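Side-chain contacts in salicylic acid-binding protein 2 (Nicotiana tabacum, PDB 1XKL), which hydrolyses methyl salicylate to salicylic acid and methanol, a demethylation needed for systemic acquired resistance in tobacco: residues R47-E50 and E51-T54; E195-S199 and V200-Y204. All coordinates share one frame; numbering follows the deposited sequence.

Contact 1 (47-54) and contact 2 (195-204) come in that order along the chain, each within one continuous stretch, and sit in separate regions of the same alpha/beta hydrolase fold. Their centres are 28 Å apart and their nearest atoms about 15 Å, so they do not touch. Contact 1 belongs to the connection from strand 33-36, an outermost strand, within this chain, of the parallel sheet, to helix 55-67; contact 2 leads from the loop after helix 183-188 into strand 202-207, between strands 98-104 and 229-233. Each contains a short 3-10 turn shortly before a regular element of the fold, helix 55-67 in one case and strand 202-207 in the other.

Contact 1: R47-E50 and E51-T54; sequences RKIE and ELRT
Glu51 folds back over the start of its own turn and grips the backbone of Lys48. Its CB lies 3.3 Å from Lys48 O, and CG stays beside the same carbonyl oxygen. CG stands next to the backbone N of Glu51 (chi1 -61°), and from there the extended chain (chi2 171°) carries the carboxylate back toward the amide of Lys48. At the tip the two oxygens part company. OE2 accepts a hydrogen bond from Lys48 N at 2.8 Å, the donor approaching from above the carboxylate plane, while OE1 meets the aliphatic CG of Arg47 at 3.9 Å. OE2 also rests against CB of Lys48, 3.4 Å away. The lysine ammonium remains beyond salt-bridge range, so its charge would add at most a mild attraction. The guanidinium of Arg47 turns elsewhere, to a salt bridge with Asp45.

Lys48 answers through its backbone, its O accepting from Glu51 N at 2.9 Å. One step on, Leu52 N bonds to Ile49 O, and the side chains of these two buried residues approach through their CD1 atoms, 4.3 Å apart. The chain of Arg53 bends to bring NH2 to Glu50 O at 3.3 Å, in the carbonyl plane and on a lone pair.

The carboxylate bond from Glu51 back to the amide of Lys48, three residues earlier, resembles one half of a capping box, at the start of a short 3-10 turn. Thr54 then N-caps helix 55-67 through a bond from its OG1 to Asp57 N, completing the loop that links strand 33-36 to that helix.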
loop_
_atom_site.group_PDB
_atom_site.type_symbol
_atom_site.label_atom_id
_atom_site.label_comp_id
_atom_site.label_asym_id
_atom_site.label_seq_id
_atom_site.Cartn_x
_atom_site.Cartn_y
_atom_site.Cartn_z
ATOM N N ARG A 47 14.658 14.521 -10.721
ATOM C CA ARG A 47 15.191 14.957 -9.430
ATOM C C ARG A 47 14.028 15.192 -8.465
ATOM O O ARG A 47 12.905 15.478 -8.889
ATOM C CB ARG A 47 16.012 16.246 -9.592
ATOM C CG ARG A 47 17.449 16.023 -10.049
ATOM C CD ARG A 47 18.097 17.297 -10.573
ATOM N NE ARG A 47 17.515 17.687 -11.855
ATOM C CZ ARG A 47 18.111 18.464 -12.751
ATOM N NH1 ARG A 47 19.319 18.959 -12.528
ATOM N NH2 ARG A 47 17.506 18.730 -13.891
ATOM N N LYS A 48 14.306 15.039 -7.173
ATOM C CA LYS A 48 13.316 15.236 -6.116
ATOM C C LYS A 48 13.563 16.585 -5.455
ATOM O O LYS A 48 14.697 17.061 -5.400
ATOM C CB LYS A 48 13.433 14.140 -5.053
ATOM C CG LYS A 48 13.127 12.739 -5.556
ATOM C CD LYS A 48 13.355 11.700 -4.463
ATOM C CE LYS A 48 13.091 10.286 -4.979
ATOM N NZ LYS A 48 13.956 9.914 -6.146
ATOM N N ILE A 49 12.498 17.189 -4.944
ATOM C CA ILE A 49 12.594 18.486 -4.295
ATOM C C ILE A 49 13.590 18.487 -3.132
ATOM O O ILE A 49 14.230 19.501 -2.865
ATOM C CB ILE A 49 11.215 18.944 -3.786
ATOM C CG1 ILE A 49 11.323 20.347 -3.174
ATOM C CG2 ILE A 49 10.677 17.955 -2.766
ATOM C CD1 ILE A 49 11.789 21.410 -4.158
ATOM N N GLU A 50 13.725 17.350 -2.452
ATOM C CA GLU A 50 14.643 17.240 -1.319
ATOM C C GLU A 50 16.109 17.323 -1.741
ATOM O O GLU A 50 16.998 17.447 -0.900
ATOM C CB GLU A 50 14.415 15.922 -0.568
ATOM C CG GLU A 50 13.043 15.775 0.079
ATOM C CD GLU A 50 11.964 15.293 -0.883
ATOM O OE1 GLU A 50 10.794 15.213 -0.454
ATOM O OE2 GLU A 50 12.280 14.988 -2.053
ATOM N N GLU A 51 16.367 17.248 -3.040
ATOM C CA GLU A 51 17.737 17.321 -3.535
ATOM C C GLU A 51 18.122 18.758 -3.842
ATOM O O GLU A 51 19.280 19.045 -4.137
ATOM C CB GLU A 51 17.885 16.486 -4.808
ATOM C CG GLU A 51 17.597 15.008 -4.625
ATOM C CD GLU A 51 17.552 14.258 -5.941
ATOM O OE1 GLU A 51 18.530 14.339 -6.710
ATOM O OE2 GLU A 51 16.535 13.585 -6.204
ATOM N N LEU A 52 17.152 19.663 -3.779
ATOM C CA LEU A 52 17.419 21.066 -4.076
ATOM C C LEU A 52 17.425 21.897 -2.804
ATOM O O LEU A 52 16.474 21.863 -2.026
ATOM C CB LEU A 52 16.356 21.615 -5.032
ATOM C CG LEU A 52 15.954 20.747 -6.230
ATOM C CD1 LEU A 52 14.923 21.492 -7.074
ATOM C CD2 LEU A 52 17.186 20.419 -7.060
ATOM N N ARG A 53 18.491 22.649 -2.587
ATOM C CA ARG A 53 18.540 23.474 -1.393
ATOM C C ARG A 53 18.725 24.957 -1.690
ATOM O O ARG A 53 18.625 25.780 -0.787
ATOM C CB ARG A 53 19.626 22.953 -0.459
ATOM C CG ARG A 53 20.868 22.466 -1.174
ATOM C CD ARG A 53 21.685 21.529 -0.289
ATOM N NE ARG A 53 21.442 20.109 -0.565
ATOM C CZ ARG A 53 20.294 19.471 -0.348
ATOM N NH1 ARG A 53 19.249 20.114 0.150
ATOM N NH2 ARG A 53 20.202 18.173 -0.608
ATOM N N THR A 54 18.975 25.297 -2.954
ATOM C CA THR A 54 19.144 26.694 -3.365
ATOM C C THR A 54 18.394 26.969 -4.669
ATOM O O THR A 54 18.117 26.047 -5.450
ATOM C CB THR A 54 20.624 27.060 -3.626
ATOM O OG1 THR A 54 21.081 26.400 -4.815
ATOM C CG2 THR A 54 21.496 26.655 -2.448
#

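Contact 2: E195-S199 and V200-Y204; sequences ERFGS and VKRVY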
loop_
_atom_site.group_PDB
_atom_site.type_symbol
_atom_site.label_atom_id
_atom_site.label_comp_id
_atom_site.label_asym_id
_atom_site.label_seq_id
_atom_site.Cartn_x
_atom_site.Cartn_y
_atom_site.Cartn_z
ATOM N N GLU A 195 24.246 46.044 -12.266
ATOM C CA GLU A 195 25.133 46.014 -13.412
ATOM C C GLU A 195 24.759 44.956 -14.446
ATOM O O GLU A 195 24.823 45.203 -15.650
ATOM C CB GLU A 195 26.565 45.774 -12.940
ATOM C CG GLU A 195 27.617 46.157 -13.953
ATOM C CD GLU A 195 27.571 47.635 -14.289
ATOM O OE1 GLU A 195 27.529 48.461 -13.345
ATOM O OE2 GLU A 195 27.582 47.971 -15.497
ATOM N N ARG A 196 24.364 43.777 -13.980
ATOM C CA ARG A 196 24.019 42.694 -14.892
ATOM C C ARG A 196 22.511 42.465 -14.939
ATOM O O ARG A 196 21.849 42.862 -15.901
ATOM C CB ARG A 196 24.779 41.432 -14.469
ATOM C CG ARG A 196 26.288 41.674 -14.390
ATOM C CD ARG A 196 27.073 40.459 -13.897
ATOM N NE ARG A 196 27.020 39.341 -14.832
ATOM C CZ ARG A 196 27.528 39.352 -16.061
ATOM N NH1 ARG A 196 28.139 40.430 -16.527
ATOM N NH2 ARG A 196 27.431 38.273 -16.828
ATOM N N PHE A 197 21.969 41.837 -13.901
ATOM C CA PHE A 197 20.531 41.587 -13.816
ATOM C C PHE A 197 19.776 42.826 -14.269
ATOM O O PHE A 197 18.952 42.771 -15.180
ATOM C CB PHE A 197 20.132 41.279 -12.364
ATOM C CG PHE A 197 18.641 41.356 -12.110
ATOM C CD1 PHE A 197 17.810 40.278 -12.409
ATOM C CD2 PHE A 197 18.072 42.508 -11.568
ATOM C CE1 PHE A 197 16.436 40.352 -12.195
ATOM C CE2 PHE A 197 16.696 42.593 -11.349
ATOM C CZ PHE A 197 15.876 41.510 -11.653
ATOM N N GLY A 198 20.074 43.942 -13.607
ATOM C CA GLY A 198 19.417 45.203 -13.890
ATOM C C GLY A 198 19.614 45.809 -15.264
ATOM O O GLY A 198 18.890 46.731 -15.631
ATOM N N SER A 199 20.581 45.307 -16.025
ATOM C CA SER A 199 20.839 45.833 -17.358
ATOM C C SER A 199 19.857 45.273 -18.386
ATOM O O SER A 199 19.896 45.652 -19.556
ATOM C CB SER A 199 22.270 45.503 -17.796
ATOM O OG SER A 199 22.363 44.193 -18.329
ATOM N N VAL A 200 18.977 44.376 -17.948
ATOM C CA VAL A 200 17.991 43.753 -18.834
ATOM C C VAL A 200 16.608 44.406 -18.722
ATOM O O VAL A 200 16.123 44.643 -17.620
ATOM C CB VAL A 200 17.848 42.239 -18.524
ATOM C CG1 VAL A 200 16.854 41.601 -19.486
ATOM C CG2 VAL A 200 19.199 41.554 -18.632
ATOM N N LYS A 201 15.973 44.693 -19.858
ATOM C CA LYS A 201 14.649 45.313 -19.834
ATOM C C LYS A 201 13.623 44.360 -19.242
ATOM O O LYS A 201 13.597 43.173 -19.576
ATOM C CB LYS A 201 14.210 45.730 -21.240
ATOM C CG LYS A 201 15.171 46.692 -21.908
ATOM C CD LYS A 201 14.492 47.500 -22.984
ATOM C CE LYS A 201 15.511 48.324 -23.744
ATOM N NZ LYS A 201 16.361 49.127 -22.823
ATOM N N ARG A 202 12.780 44.896 -18.364
ATOM C CA ARG A 202 11.750 44.113 -17.699
ATOM C C ARG A 202 10.342 44.544 -18.082
ATOM O O ARG A 202 10.008 45.732 -18.045
ATOM C CB ARG A 202 11.873 44.236 -16.177
ATOM C CG ARG A 202 13.242 43.915 -15.597
ATOM C CD ARG A 202 13.174 43.757 -14.073
ATOM N NE ARG A 202 12.962 45.010 -13.341
ATOM C CZ ARG A 202 13.941 45.808 -12.916
ATOM N NH1 ARG A 202 15.206 45.498 -13.148
ATOM N NH2 ARG A 202 13.652 46.908 -12.240
ATOM N N VAL A 203 9.514 43.562 -18.420
ATOM C CA VAL A 203 8.129 43.800 -18.778
ATOM C C VAL A 203 7.269 42.993 -17.816
ATOM O O VAL A 203 7.490 41.791 -17.632
ATOM C CB VAL A 203 7.848 43.339 -20.240
ATOM C CG1 VAL A 203 6.404 43.613 -20.613
ATOM C CG2 VAL A 203 8.786 44.057 -21.197
ATOM N N TYR A 204 6.302 43.643 -17.178
ATOM C CA TYR A 204 5.440 42.925 -16.254
ATOM C C TYR A 204 4.019 42.830 -16.797
ATOM O O TYR A 204 3.393 43.850 -17.111
ATOM C CB TYR A 204 5.434 43.610 -14.877
ATOM C CG TYR A 204 4.958 42.698 -13.771
ATOM C CD1 TYR A 204 3.623 42.308 -13.694
ATOM C CD2 TYR A 204 5.850 42.180 -12.829
ATOM C CE1 TYR A 204 3.190 41.426 -12.713
ATOM C CE2 TYR A 204 5.425 41.293 -11.836
ATOM C CZ TYR A 204 4.099 40.922 -11.783
ATOM O OH TYR A 204 3.650 40.062 -10.809
#
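Phe197 brings the CE2 corner of its ring up to the guanidinium of Arg202, with NH1 3.7 Å from CE2. Although the two side chains run at about a right angle, their flat ends are nearly parallel, with planes 11° apart. The approach is oblique to both groups. Phe197 reaches it with CG anti to its backbone N (chi1 165°), which swings the ring forward although its CB bond points away from the strand. Arg202 bends at chi3 (-72°), and the edge of its guanidinium also comes within 4.3 Å of Gly198 CA, measured from NH1. The main polar anchor of this arginine is elsewhere: NH2 bonds to Gly226 O, in the loop before strand 229-233. Met91 of helix 83-93 packs on Phe197, Val200 and Arg202 alike.

In the sequence between these two residues the backbone makes a tight turn. Val200 N donates to Phe197 O at 3.2 Å, and Val200 CG2 rests 3.7 Å from the same Phe197 O. The preceding carbonyl, Arg196 O, is held twice by Ser199. Its N and its hydroxyl both donate, OG lying 2.8 Å from Arg196 O and using a lone pair of that oxygen. This bond from the serine hydroxyl back to the chain would hold its rotation.

The 3-10 turn 197-199 leads the chain into strand 202-207 of the central parallel sheet, an arrangement belonging to the alpha/beta hydrolase core; just beyond that strand lies Asp210, the acid of the catalytic triad.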